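Side-chain contacts in succinate--CoA ligase subunit alpha (PDB 6MEL), which is the alpha subunit of a two-chain CoA ligase, joining a Rossmann-type CoA-binding domain to a second, flavodoxin-like alpha/beta domain: residues I12-T17 and V82-D87; P52-V57 and K62-D67; G155-E160 and F233-T238; P182-A187 and G212-E217; V205-I210 and A278-E283. One frame throughout, in Å; residues are numbered along the deposited sequence. Where two conformers were deposited one is given.

Contact 1: residues I12-T17 and V82-D87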
# COMPACT_ATOMS: atom_id res chain seq x y z
N ILE A 12 9.77 24.26 10.11
CA ILE A 12 9.94 23.58 11.36
C ILE A 12 9.90 22.08 11.12
O ILE A 12 9.25 21.59 10.17
CB ILE A 12 8.88 23.99 12.39
CG1 ILE A 12 7.48 23.85 11.81
CG2 ILE A 12 9.14 25.39 12.89
CD1 ILE A 12 6.40 24.00 12.85
N VAL A 13 10.54 21.34 12.02
CA VAL A 13 10.60 19.89 11.92
C VAL A 13 9.83 19.31 13.10
O VAL A 13 10.13 19.57 14.24
CB VAL A 13 12.06 19.42 11.92
CG1 VAL A 13 12.16 17.92 11.84
CG2 VAL A 13 12.89 20.09 10.83
N GLN A 14 8.81 18.49 12.81
CA GLN A 14 8.13 17.73 13.86
C GLN A 14 8.88 16.40 13.99
O GLN A 14 9.17 15.73 12.98
CB GLN A 14 6.64 17.62 13.56
CG GLN A 14 5.88 18.94 13.65
CD GLN A 14 4.48 18.87 13.09
OE1 GLN A 14 4.18 19.49 12.07
NE2 GLN A 14 3.62 18.13 13.78
N GLY A 15 9.23 16.04 15.23
CA GLY A 15 10.09 14.88 15.50
C GLY A 15 11.58 15.23 15.31
O GLY A 15 12.39 14.38 14.96
N PHE A 16 11.93 16.45 15.70
CA PHE A 16 13.20 17.07 15.39
C PHE A 16 14.38 16.35 16.06
O PHE A 16 15.44 16.36 15.50
CB PHE A 16 13.15 18.53 15.85
CG PHE A 16 14.27 19.44 15.43
CD1 PHE A 16 14.92 19.32 14.23
CD2 PHE A 16 14.61 20.52 16.25
CE1 PHE A 16 15.90 20.22 13.84
CE2 PHE A 16 15.58 21.42 15.86
CZ PHE A 16 16.23 21.27 14.66
N THR A 17 14.21 15.76 17.25
CA THR A 17 15.37 15.25 17.99
C THR A 17 15.56 13.76 17.77
O THR A 17 16.50 13.24 18.23
CB THR A 17 15.33 15.53 19.49
OG1 THR A 17 14.15 14.99 20.06
CG2 THR A 17 15.42 17.01 19.80
N VAL A 82 -0.18 15.68 12.04
CA VAL A 82 -0.75 16.42 10.93
C VAL A 82 -1.87 17.35 11.46
O VAL A 82 -1.94 18.54 11.10
CB VAL A 82 -1.26 15.48 9.82
CG1 VAL A 82 -2.11 16.24 8.80
CG2 VAL A 82 -0.10 14.77 9.16
N ILE A 83 -2.73 16.81 12.34
CA ILE A 83 -3.80 17.57 12.96
C ILE A 83 -3.21 18.75 13.76
O ILE A 83 -3.72 19.82 13.67
CB ILE A 83 -4.70 16.65 13.81
CG1 ILE A 83 -5.54 15.75 12.90
CG2 ILE A 83 -5.58 17.45 14.76
CD1 ILE A 83 -6.28 14.66 13.64
N GLU A 84 -2.17 18.50 14.55
CA GLU A 84 -1.51 19.55 15.32
C GLU A 84 -1.00 20.69 14.42
O GLU A 84 -1.21 21.87 14.69
CB GLU A 84 -0.33 18.93 16.08
CG GLU A 84 0.37 19.94 16.99
CD GLU A 84 1.49 19.38 17.84
OE1 GLU A 84 1.86 18.14 17.69
OE2 GLU A 84 2.04 20.18 18.62
N ALA A 85 -0.35 20.34 13.32
CA ALA A 85 0.14 21.30 12.36
C ALA A 85 -1.00 22.14 11.80
O ALA A 85 -0.89 23.37 11.73
CB ALA A 85 0.90 20.60 11.26
N ALA A 86 -2.10 21.48 11.41
CA ALA A 86 -3.22 22.16 10.84
C ALA A 86 -3.85 23.09 11.89
O ALA A 86 -4.23 24.23 11.56
CB ALA A 86 -4.23 21.19 10.30
N ASP A 87 -3.97 22.60 13.12
CA ASP A 87 -4.53 23.41 14.20
C ASP A 87 -3.70 24.68 14.45
O ASP A 87 -4.24 25.71 14.76
CB ASP A 87 -4.67 22.63 15.51
CG ASP A 87 -5.71 23.25 16.43
OD1 ASP A 87 -6.91 23.17 16.06
OD2 ASP A 87 -5.30 23.81 17.50
O HOH W 1 3.76 16.85 16.33
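Gln14 reaches from the end of strand 10-14 to Ala85 on helix 78-87, joining a central strand of the Rossmann-type sheet to a helix beside it. CG stands anti to the carbonyl carbon (chi1 -68°) and the chain runs extended beyond it, which carries the amide across to the helix. There the two halves of the amide are used differently. OE1 lies 3.6 Å from the CB of Ala85, a van der Waals touch between oxygen and methyl, while Ser69 OG supplies its hydrogen bond from the neighbouring strand. NE2 bonds to the backbone O of Ser81, one residue before segment 82-87, and also to a water. With OE1 held by Ser69 and NE2 by Ser81 and a water, the rotation of the buried amide is probably well fixed. Glu84, the residue before Ala85 on the helix, extends its side chain so that the carboxylate comes near the amide without direct bonding: Gln14 NE2 and Glu84 OE1 are 4.3 Å apart. Its other oxygen, OE2, takes the backbone N of Val57 at the start of helix 57-64. The water spans the gap, accepting from Gln14 NE2 at 2.9 Å and donating to Glu84 OE1 at 2.7 Å.

Contact 2: residues P52-V57 and K62-D67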
# COMPACT_ATOMS: atom_id res chain seq x y z
N PRO A 52 16.06 26.44 17.99
CA PRO A 52 15.19 26.19 19.13
C PRO A 52 14.27 24.97 18.96
O PRO A 52 13.83 24.66 17.85
CB PRO A 52 14.42 27.51 19.28
CG PRO A 52 14.47 28.15 17.91
CD PRO A 52 15.77 27.69 17.28
N VAL A 53 14.10 24.24 20.05
CA VAL A 53 13.19 23.12 20.17
C VAL A 53 12.00 23.62 20.97
O VAL A 53 12.18 24.42 21.90
CB VAL A 53 13.84 21.92 20.87
CG1 VAL A 53 12.93 20.71 21.01
CG2 VAL A 53 15.14 21.54 20.19
N PHE A 54 10.81 23.16 20.58
CA PHE A 54 9.57 23.50 21.21
C PHE A 54 8.81 22.23 21.58
O PHE A 54 9.01 21.17 20.93
CB PHE A 54 8.73 24.35 20.27
CG PHE A 54 9.41 25.61 19.82
CD1 PHE A 54 9.28 26.79 20.56
CD2 PHE A 54 10.19 25.62 18.69
CE1 PHE A 54 9.92 27.95 20.16
CE2 PHE A 54 10.82 26.79 18.27
CZ PHE A 54 10.69 27.95 19.01
N ASP A 55 7.90 22.35 22.55
CA ASP A 55 7.07 21.21 22.94
C ASP A 55 5.94 20.97 21.93
O ASP A 55 5.45 19.87 21.87
CB ASP A 55 6.46 21.40 24.33
CG ASP A 55 7.50 21.35 25.44
OD1 ASP A 55 8.37 20.46 25.42
OD2 ASP A 55 7.46 22.23 26.26
N THR A 56 5.47 22.05 21.28
CA THR A 56 4.25 22.07 20.51
C THR A 56 4.49 22.87 19.23
O THR A 56 5.31 23.83 19.19
CB THR A 56 3.07 22.68 21.28
OG1 THR A 56 3.32 24.07 21.45
CG2 THR A 56 2.88 22.06 22.65
N VAL A 57 3.77 22.50 18.17
CA VAL A 57 3.84 23.27 16.94
C VAL A 57 3.35 24.70 17.21
O VAL A 57 3.86 25.64 16.61
CB VAL A 57 3.03 22.62 15.79
CG1 VAL A 57 3.08 23.45 14.54
CG2 VAL A 57 3.51 21.20 15.50
N LYS A 62 4.35 30.52 16.87
CA LYS A 62 4.32 31.82 17.54
C LYS A 62 5.74 32.44 17.58
O LYS A 62 5.89 33.62 17.27
CB LYS A 62 3.73 31.65 18.94
CG LYS A 62 3.71 32.91 19.79
CD LYS A 62 2.75 32.85 20.98
CE LYS A 62 3.29 32.07 22.18
NZ LYS A 62 3.14 32.86 23.42
N ALA A 63 6.77 31.65 17.90
CA ALA A 63 8.12 32.17 18.01
C ALA A 63 8.73 32.41 16.62
O ALA A 63 9.39 33.39 16.47
CB ALA A 63 9.00 31.25 18.83
N THR A 64 8.51 31.53 15.63
CA THR A 64 9.30 31.56 14.37
C THR A 64 8.49 32.08 13.17
O THR A 64 9.08 32.42 12.16
CB THR A 64 9.83 30.17 14.02
OG1 THR A 64 8.75 29.30 13.63
CG2 THR A 64 10.62 29.63 15.19
N LYS A 65 7.16 32.08 13.27
CA LYS A 65 6.28 32.41 12.13
C LYS A 65 6.47 31.49 10.92
O LYS A 65 6.04 31.82 9.85
CB LYS A 65 6.44 33.89 11.80
CG LYS A 65 6.05 34.78 12.98
CD LYS A 65 6.50 36.22 12.87
CE LYS A 65 6.29 36.97 14.18
NZ LYS A 65 6.04 38.41 13.94
N ALA A 66 7.06 30.30 11.11
CA ALA A 66 7.12 29.23 10.06
C ALA A 66 5.70 28.83 9.64
O ALA A 66 4.82 28.79 10.47
CB ALA A 66 7.83 28.03 10.61
N ASP A 67 5.48 28.56 8.34
CA ASP A 67 4.20 28.02 7.93
C ASP A 67 4.37 26.75 7.10
O ASP A 67 3.41 26.28 6.48
CB ASP A 67 3.30 29.07 7.28
CG ASP A 67 3.81 29.67 5.99
OD1 ASP A 67 4.85 29.20 5.49
OD2 ASP A 67 3.18 30.63 5.54
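Phe54, the last residue of strand 51-54, lays the outer end of its ring against Ala63 and Thr64 in the final turn of helix 57-64. The closer part is at Ala63: its CB is 3.7 Å from both CE1 and CZ of Phe54, approaching the ring obliquely. The side chains of Phe54 and Thr64 point at each other from opposite directions but meet less closely, CG2 of Thr64 standing 4.2 Å from CZ of Phe54. That methyl faces the ring because OG1 takes the position between backbone N and carbonyl carbon (chi1 69°), turned to the helix end. There OG1 bonds to the O of Ala60 and accepts from the N of Ala66 at 3.2 Å, nearly straight at 164°, forming an ST turn; Lys65 within it has positive phi. The close touch at Ala63 itself lies on the exposed rim, and beside it the packing is loose: Lys62 leads its end away from the strand. On the inner side Thr64 packs on Ile12 and Val36. Helix 57-64 thus forms the crossover from strand 51-54 to strand 68-71, lying over the two parallel strands between them, 34-39 and 10-14.

Contact 3: residues G155-E160 and F233-T238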
# COMPACT_ATOMS: atom_id res chain seq x y z
N GLY A 155 10.10 6.94 -4.16
CA GLY A 155 11.35 7.51 -3.65
C GLY A 155 12.51 7.33 -4.64
O GLY A 155 12.79 8.22 -5.49
N THR A 156 13.18 6.18 -4.57
CA THR A 156 14.38 5.95 -5.39
C THR A 156 14.10 6.06 -6.90
O THR A 156 14.97 6.48 -7.65
CB THR A 156 15.04 4.61 -5.03
OG1 THR A 156 14.08 3.56 -5.13
CG2 THR A 156 15.60 4.68 -3.62
N LEU A 157 12.92 5.65 -7.36
CA LEU A 157 12.61 5.76 -8.79
C LEU A 157 12.59 7.24 -9.23
O LEU A 157 12.91 7.58 -10.34
CB LEU A 157 11.29 5.07 -9.08
CG LEU A 157 10.77 5.14 -10.51
CD1 LEU A 157 11.74 4.54 -11.52
CD2 LEU A 157 9.44 4.44 -10.60
N THR A 158 12.22 8.14 -8.33
CA THR A 158 12.28 9.56 -8.58
C THR A 158 13.73 10.02 -8.83
O THR A 158 14.00 10.87 -9.68
CB THR A 158 11.69 10.34 -7.40
OG1 THR A 158 10.39 9.86 -7.02
CG2 THR A 158 11.63 11.81 -7.69
N TYR A 159 14.67 9.46 -8.07
CA TYR A 159 16.08 9.85 -8.16
C TYR A 159 16.62 9.31 -9.49
O TYR A 159 17.39 9.99 -10.17
CB TYR A 159 16.90 9.33 -6.95
CG TYR A 159 16.26 9.53 -5.59
CD1 TYR A 159 15.34 10.54 -5.35
CD2 TYR A 159 16.54 8.67 -4.54
CE1 TYR A 159 14.72 10.67 -4.11
CE2 TYR A 159 15.94 8.79 -3.30
CZ TYR A 159 14.99 9.78 -3.08
OH TYR A 159 14.41 9.91 -1.85
N GLU A 160 16.24 8.07 -9.81
CA GLU A 160 16.59 7.45 -11.09
C GLU A 160 16.12 8.36 -12.23
O GLU A 160 16.88 8.61 -13.18
CB GLU A 160 15.98 6.05 -11.20
CG GLU A 160 16.14 5.38 -12.54
CD GLU A 160 17.56 5.16 -13.02
OE1 GLU A 160 18.43 4.90 -12.16
OE2 GLU A 160 17.81 5.28 -14.26
N PHE A 233 5.63 7.84 -16.61
CA PHE A 233 5.99 6.45 -16.43
C PHE A 233 5.13 5.92 -15.28
O PHE A 233 5.12 6.51 -14.21
CB PHE A 233 7.48 6.25 -16.11
CG PHE A 233 7.80 4.80 -15.79
CD1 PHE A 233 7.87 3.84 -16.80
CD2 PHE A 233 7.88 4.35 -14.49
CE1 PHE A 233 8.08 2.50 -16.51
CE2 PHE A 233 8.07 3.01 -14.20
CZ PHE A 233 8.16 2.08 -15.21
N ILE A 234 4.45 4.80 -15.51
CA ILE A 234 3.57 4.19 -14.57
C ILE A 234 4.16 2.83 -14.23
O ILE A 234 4.11 1.95 -15.04
CB ILE A 234 2.12 4.02 -15.10
CG1 ILE A 234 1.54 5.32 -15.66
CG2 ILE A 234 1.23 3.45 -13.99
CD1 ILE A 234 1.54 6.50 -14.68
N ALA A 235 4.65 2.66 -13.00
CA ALA A 235 5.27 1.39 -12.59
C ALA A 235 4.20 0.33 -12.30
O ALA A 235 3.12 0.63 -11.80
CB ALA A 235 6.08 1.65 -11.36
N GLY A 236 4.53 -0.94 -12.57
CA GLY A 236 3.67 -2.06 -12.15
C GLY A 236 2.95 -2.78 -13.29
O GLY A 236 2.03 -3.52 -13.03
N ALA A 237 3.37 -2.57 -14.54
CA ALA A 237 2.80 -3.30 -15.70
C ALA A 237 2.80 -4.80 -15.45
O ALA A 237 1.95 -5.46 -15.91
CB ALA A 237 3.60 -3.02 -16.97
N THR A 238 3.82 -5.31 -14.75
CA THR A 238 4.02 -6.74 -14.53
C THR A 238 3.51 -7.14 -13.14
O THR A 238 3.66 -8.28 -12.76
CB THR A 238 5.50 -7.11 -14.65
OG1 THR A 238 6.27 -6.28 -13.75
CG2 THR A 238 6.02 -6.90 -16.05
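In the second alpha/beta domain, where helices pack on a mostly parallel sheet, Leu157 in the first turn of helix 156-167 reaches across to Phe233 and Ala235 on strand 230-235. One methyl does all the touching: CD2 of Leu157 lies 4.1 Å from CE2 of Phe233, with the ring's CD2 scarcely farther. The methyl comes to the ring obliquely, and the two side chains cross at about a right angle. In Leu157 CG is anti to the backbone N (chi1 177°), which extends the side chain off the helix toward the sheet; Phe233 has the same first torsion, and its ring leans along the strand to meet the leucine. Two residues on, Ala235 points to the same side of the strand, and its CB is a looser neighbour, 4.4 Å from CD2 of Leu157. All three residues are buried, and the contact is purely apolar. Ile207 of strand 203-209, the strand next to 230-235, touches both Leu157 and Phe233. Both segments also face another protein chain: Glu160 OE1 pairs with a basic side chain of that other chain in a salt bridge, while Gly236 N and Thr238 OG1 hydrogen-bond to its acidic side chains. Helices packed by apolar side chains on a mostly parallel sheet are typical of the flavodoxin-like alpha/beta fold.

Contact 4: residues P182-A187 and G212-E217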
# COMPACT_ATOMS: atom_id res chain seq x y z
N PRO A 182 -2.56 4.93 0.21
CA PRO A 182 -3.84 5.01 -0.47
C PRO A 182 -4.51 6.39 -0.35
O PRO A 182 -5.20 6.81 -1.27
CB PRO A 182 -4.72 3.95 0.23
CG PRO A 182 -3.81 3.18 1.17
CD PRO A 182 -2.58 4.02 1.36
N ILE A 183 -4.28 7.06 0.77
CA ILE A 183 -4.66 8.48 0.90
C ILE A 183 -3.39 9.33 1.02
O ILE A 183 -2.59 9.09 1.93
CB ILE A 183 -5.56 8.70 2.12
CG1 ILE A 183 -6.83 7.85 2.09
CG2 ILE A 183 -5.86 10.17 2.32
CD1 ILE A 183 -7.65 8.01 3.38
N ILE A 184 -3.25 10.32 0.14
CA ILE A 184 -2.15 11.23 0.12
C ILE A 184 -2.73 12.63 0.00
O ILE A 184 -3.94 12.81 0.01
CB ILE A 184 -1.19 10.90 -1.04
CG1 ILE A 184 -1.90 10.86 -2.39
CG2 ILE A 184 -0.43 9.60 -0.77
CD1 ILE A 184 -0.95 10.87 -3.56
N GLY A 185 -1.85 13.63 -0.05
CA GLY A 185 -2.27 15.00 -0.10
C GLY A 185 -2.27 15.53 -1.52
O GLY A 185 -3.00 15.00 -2.39
N LEU A 186 -1.49 16.58 -1.75
CA LEU A 186 -1.35 17.12 -3.09
C LEU A 186 -0.92 16.00 -4.05
O LEU A 186 -0.06 15.15 -3.72
CB LEU A 186 -0.29 18.23 -3.08
CG LEU A 186 -0.59 19.48 -2.27
CD1 LEU A 186 0.60 20.42 -2.29
CD2 LEU A 186 -1.83 20.20 -2.77
N ALA A 187 -1.50 15.99 -5.24
CA ALA A 187 -1.15 14.99 -6.25
C ALA A 187 -0.95 15.64 -7.63
O ALA A 187 -0.54 16.77 -7.73
CB ALA A 187 -2.21 13.92 -6.23
N GLY A 212 -5.58 2.69 -7.17
CA GLY A 212 -6.48 3.82 -7.40
C GLY A 212 -6.38 4.31 -8.84
O GLY A 212 -5.79 3.64 -9.73
N SER A 213 -6.92 5.49 -9.08
CA SER A 213 -7.10 5.94 -10.49
C SER A 213 -6.70 7.41 -10.64
O SER A 213 -7.15 8.07 -11.57
CB SER A 213 -8.54 5.69 -10.93
OG SER A 213 -9.42 6.39 -10.08
N LEU A 214 -5.82 7.92 -9.77
CA LEU A 214 -5.39 9.34 -9.88
C LEU A 214 -4.80 9.62 -11.28
O LEU A 214 -5.08 10.70 -11.87
CB LEU A 214 -4.35 9.69 -8.80
CG LEU A 214 -4.90 9.90 -7.38
CD1 LEU A 214 -3.75 10.17 -6.44
CD2 LEU A 214 -5.92 11.05 -7.29
N GLU A 215 -4.00 8.68 -11.80
CA GLU A 215 -3.29 8.91 -13.06
C GLU A 215 -4.27 8.87 -14.25
O GLU A 215 -4.05 9.55 -15.25
CB GLU A 215 -2.14 7.90 -13.20
CG GLU A 215 -1.08 8.00 -12.10
CD GLU A 215 -1.32 7.08 -10.92
OE1 GLU A 215 -2.49 6.71 -10.67
OE2 GLU A 215 -0.34 6.70 -10.26
N VAL A 216 -5.35 8.10 -14.16
CA VAL A 216 -6.42 8.08 -15.21
C VAL A 216 -7.11 9.45 -15.23
O VAL A 216 -7.16 10.11 -16.24
CB VAL A 216 -7.45 6.97 -14.98
CG1 VAL A 216 -8.63 7.01 -15.98
CG2 VAL A 216 -6.80 5.61 -14.99
N GLU A 217 -7.59 9.91 -14.06
CA GLU A 217 -8.25 11.21 -13.93
C GLU A 217 -7.33 12.35 -14.36
O GLU A 217 -7.84 13.33 -14.93
CB GLU A 217 -8.77 11.46 -12.51
CG GLU A 217 -9.91 10.51 -12.12
CD GLU A 217 -10.15 10.32 -10.63
OE1 GLU A 217 -9.54 11.05 -9.80
OE2 GLU A 217 -10.96 9.43 -10.27
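Leu214, in the first turn of helix 214-225 of the flavodoxin-like second domain, points its CB toward Ile184 and Ala187 of the loop that leads into helix 188-197. CB and CG stay back from that loop. The side chain leaves the backbone with CG anti to the carbonyl carbon (chi1 -76°), and from CG the CD1 branch goes forward to make both contacts. It lies 4.1 Å from CD1 of Ile184 and likewise 4.1 Å from CB of Ala187, so a single methyl meets two residues three apart in the loop. CD2 stays farther from both, and Tyr188 also touches the leucine. Ile184 comes from the other direction: its long branch, CG1, takes the tight place between backbone N and carbonyl carbon (chi1 55°) and then extends, so that it and the leucine slide past one another and touch through their terminal carbons. Ala187 is the N-cap residue of helix 188-197, and Ser213 holds the same place for helix 214-225, so the contact brings two helix starts together. The polar neighbours turn elsewhere: Glu215 forms salt bridges with Lys153 and Lys262, and Ser213 OG makes a weak bond to Glu217 OE2. Between loop and helix there are only methyl contacts, consistent with cohesion by dispersion and partial shielding from water, Ile184 and Ala187 being buried and Leu214 partly exposed.

Contact 5: residues V205-I210 and A278-E283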
# COMPACT_ATOMS: atom_id res chain seq x y z
N VAL A 205 7.66 15.64 -15.67
CA VAL A 205 7.65 14.17 -15.58
C VAL A 205 6.72 13.78 -14.43
O VAL A 205 6.93 14.20 -13.29
CB VAL A 205 9.06 13.63 -15.36
CG1 VAL A 205 9.07 12.11 -15.16
CG2 VAL A 205 10.01 14.03 -16.49
N MET A 206 5.74 12.92 -14.72
CA MET A 206 4.88 12.33 -13.71
C MET A 206 5.20 10.83 -13.62
O MET A 206 5.28 10.13 -14.64
CB MET A 206 3.38 12.61 -13.95
CG MET A 206 2.84 12.07 -15.24
SD MET A 206 1.07 12.43 -15.39
CE MET A 206 0.33 11.14 -14.42
N ILE A 207 5.47 10.38 -12.40
CA ILE A 207 5.80 8.98 -12.10
C ILE A 207 4.69 8.43 -11.22
O ILE A 207 4.46 8.96 -10.13
CB ILE A 207 7.16 8.80 -11.40
CG1 ILE A 207 8.31 9.56 -12.06
CG2 ILE A 207 7.47 7.32 -11.26
CD1 ILE A 207 8.75 8.96 -13.36
N GLY A 208 4.00 7.39 -11.70
CA GLY A 208 2.92 6.80 -10.97
C GLY A 208 3.16 5.34 -10.74
O GLY A 208 4.25 4.83 -11.05
N GLU A 209 2.14 4.69 -10.20
CA GLU A 209 2.14 3.27 -10.02
C GLU A 209 0.70 2.75 -9.90
O GLU A 209 -0.25 3.52 -9.84
CB GLU A 209 3.02 2.87 -8.84
CG GLU A 209 2.61 3.41 -7.50
CD GLU A 209 3.68 3.31 -6.40
OE1 GLU A 209 4.84 3.63 -6.68
OE2 GLU A 209 3.32 2.93 -5.26
N ILE A 210 0.59 1.42 -9.89
CA ILE A 210 -0.64 0.71 -9.70
C ILE A 210 -1.36 1.23 -8.45
O ILE A 210 -0.73 1.64 -7.47
CB ILE A 210 -0.39 -0.80 -9.58
CG1 ILE A 210 0.65 -1.12 -8.52
CG2 ILE A 210 -0.01 -1.39 -10.93
CD1 ILE A 210 0.55 -2.57 -8.04
N ALA A 278 13.96 3.11 -18.18
CA ALA A 278 15.31 3.56 -18.50
C ALA A 278 15.28 4.77 -19.43
O ALA A 278 16.30 5.41 -19.52
CB ALA A 278 16.11 2.46 -19.16
N LEU A 279 14.13 5.06 -20.06
CA LEU A 279 14.06 6.01 -21.18
C LEU A 279 13.29 7.30 -20.86
O LEU A 279 12.86 8.02 -21.77
CB LEU A 279 13.44 5.26 -22.36
CG LEU A 279 14.15 3.97 -22.77
CD1 LEU A 279 13.55 3.45 -24.09
CD2 LEU A 279 15.65 4.17 -22.94
N ILE A 280 13.16 7.65 -19.57
CA ILE A 280 12.49 8.87 -19.16
C ILE A 280 13.31 10.10 -19.60
O ILE A 280 12.73 11.08 -20.11
CB ILE A 280 12.21 8.87 -17.64
CG1 ILE A 280 11.26 7.73 -17.26
CG2 ILE A 280 11.67 10.21 -17.16
CD1 ILE A 280 11.21 7.46 -15.75
N GLY A 281 14.62 10.08 -19.32
CA GLY A 281 15.52 11.15 -19.77
C GLY A 281 15.44 11.33 -21.30
O GLY A 281 15.34 12.43 -21.80
N GLU A 282 15.48 10.22 -22.02
CA GLU A 282 15.44 10.27 -23.46
C GLU A 282 14.14 10.94 -23.93
O GLU A 282 14.16 11.66 -24.94
CB GLU A 282 15.56 8.89 -24.08
CG GLU A 282 16.98 8.34 -24.02
CD GLU A 282 17.14 7.08 -24.88
OE1 GLU A 282 16.27 6.85 -25.74
OE2 GLU A 282 18.08 6.31 -24.65
N GLU A 283 13.02 10.70 -23.23
CA GLU A 283 11.76 11.28 -23.66
C GLU A 283 11.82 12.80 -23.53
O GLU A 283 11.35 13.54 -24.40
CB GLU A 283 10.56 10.72 -22.89
CG GLU A 283 9.24 10.97 -23.56
CD GLU A 283 9.01 10.20 -24.85
OE1 GLU A 283 9.84 9.35 -25.19
OE2 GLU A 283 8.03 10.49 -25.52
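Ile280 meets Val205 and Ile207 without any flat group between them: no ring, amide or carboxylate offers a face or an edge here, though the ring of Phe233 on strand 230-235 also touches Ile280. The isoleucine uses its two branches separately. CG2 turns to the start of segment 205-210 and lies 3.8 Å from CG1 of Val205. CG1 goes the other way, anti to the carbonyl carbon (chi1 -63°), and extends to CD1, which comes 3.7 Å from CD1 of Ile207. That second distance belongs to one of two deposited conformers of Ile207 and is correspondingly less certain. In this conformer the CB of Ile207 does not aim at the helix, and the CG1-CD1 branch folds back (chi2 -72°) to bring the tip nearer. Both pairs cross obliquely. Val205 and Ile207, alternate residues, project from the same side of strand 203-209, in the middle of the parallel part of the flavodoxin-like sheet, and the C-terminal helix 280-288 sets its first turn against them. Helix 156-167 closes in from beside it: Ala161 and Gln164 pack on Ile280, and Leu157 on Ile207. Gln164 OE1 also accepts from the backbone N of Gly281 at the start of helix 280-288, and in the next residue Glu282 OE2 forms a salt bridge to a basic side chain of another protein chain.

In the fold
The five contacts fall into two groups, one for each alpha/beta domain. Contacts 1 and 2, with centres about 9 Å apart, belong to the Rossmann-type domain, and residues 52-67 of contact 2 lie in the chain between the segments of contact 1; Glu84 bonding to Val57 links them. Contacts 3, 4 and 5 come later, in the second domain. Contacts 3 and 5, about 7 Å apart, sit on the adjacent strands 230-235 and 203-209 and interleave along the chain. Contact 4, about 15 Å from contact 3, joins them through Glu215. Between the groups, centres lie 24 to 38 Å apart and nothing touches, though loop 182-187 of contact 4 packs on helix 102-115 of the first domain.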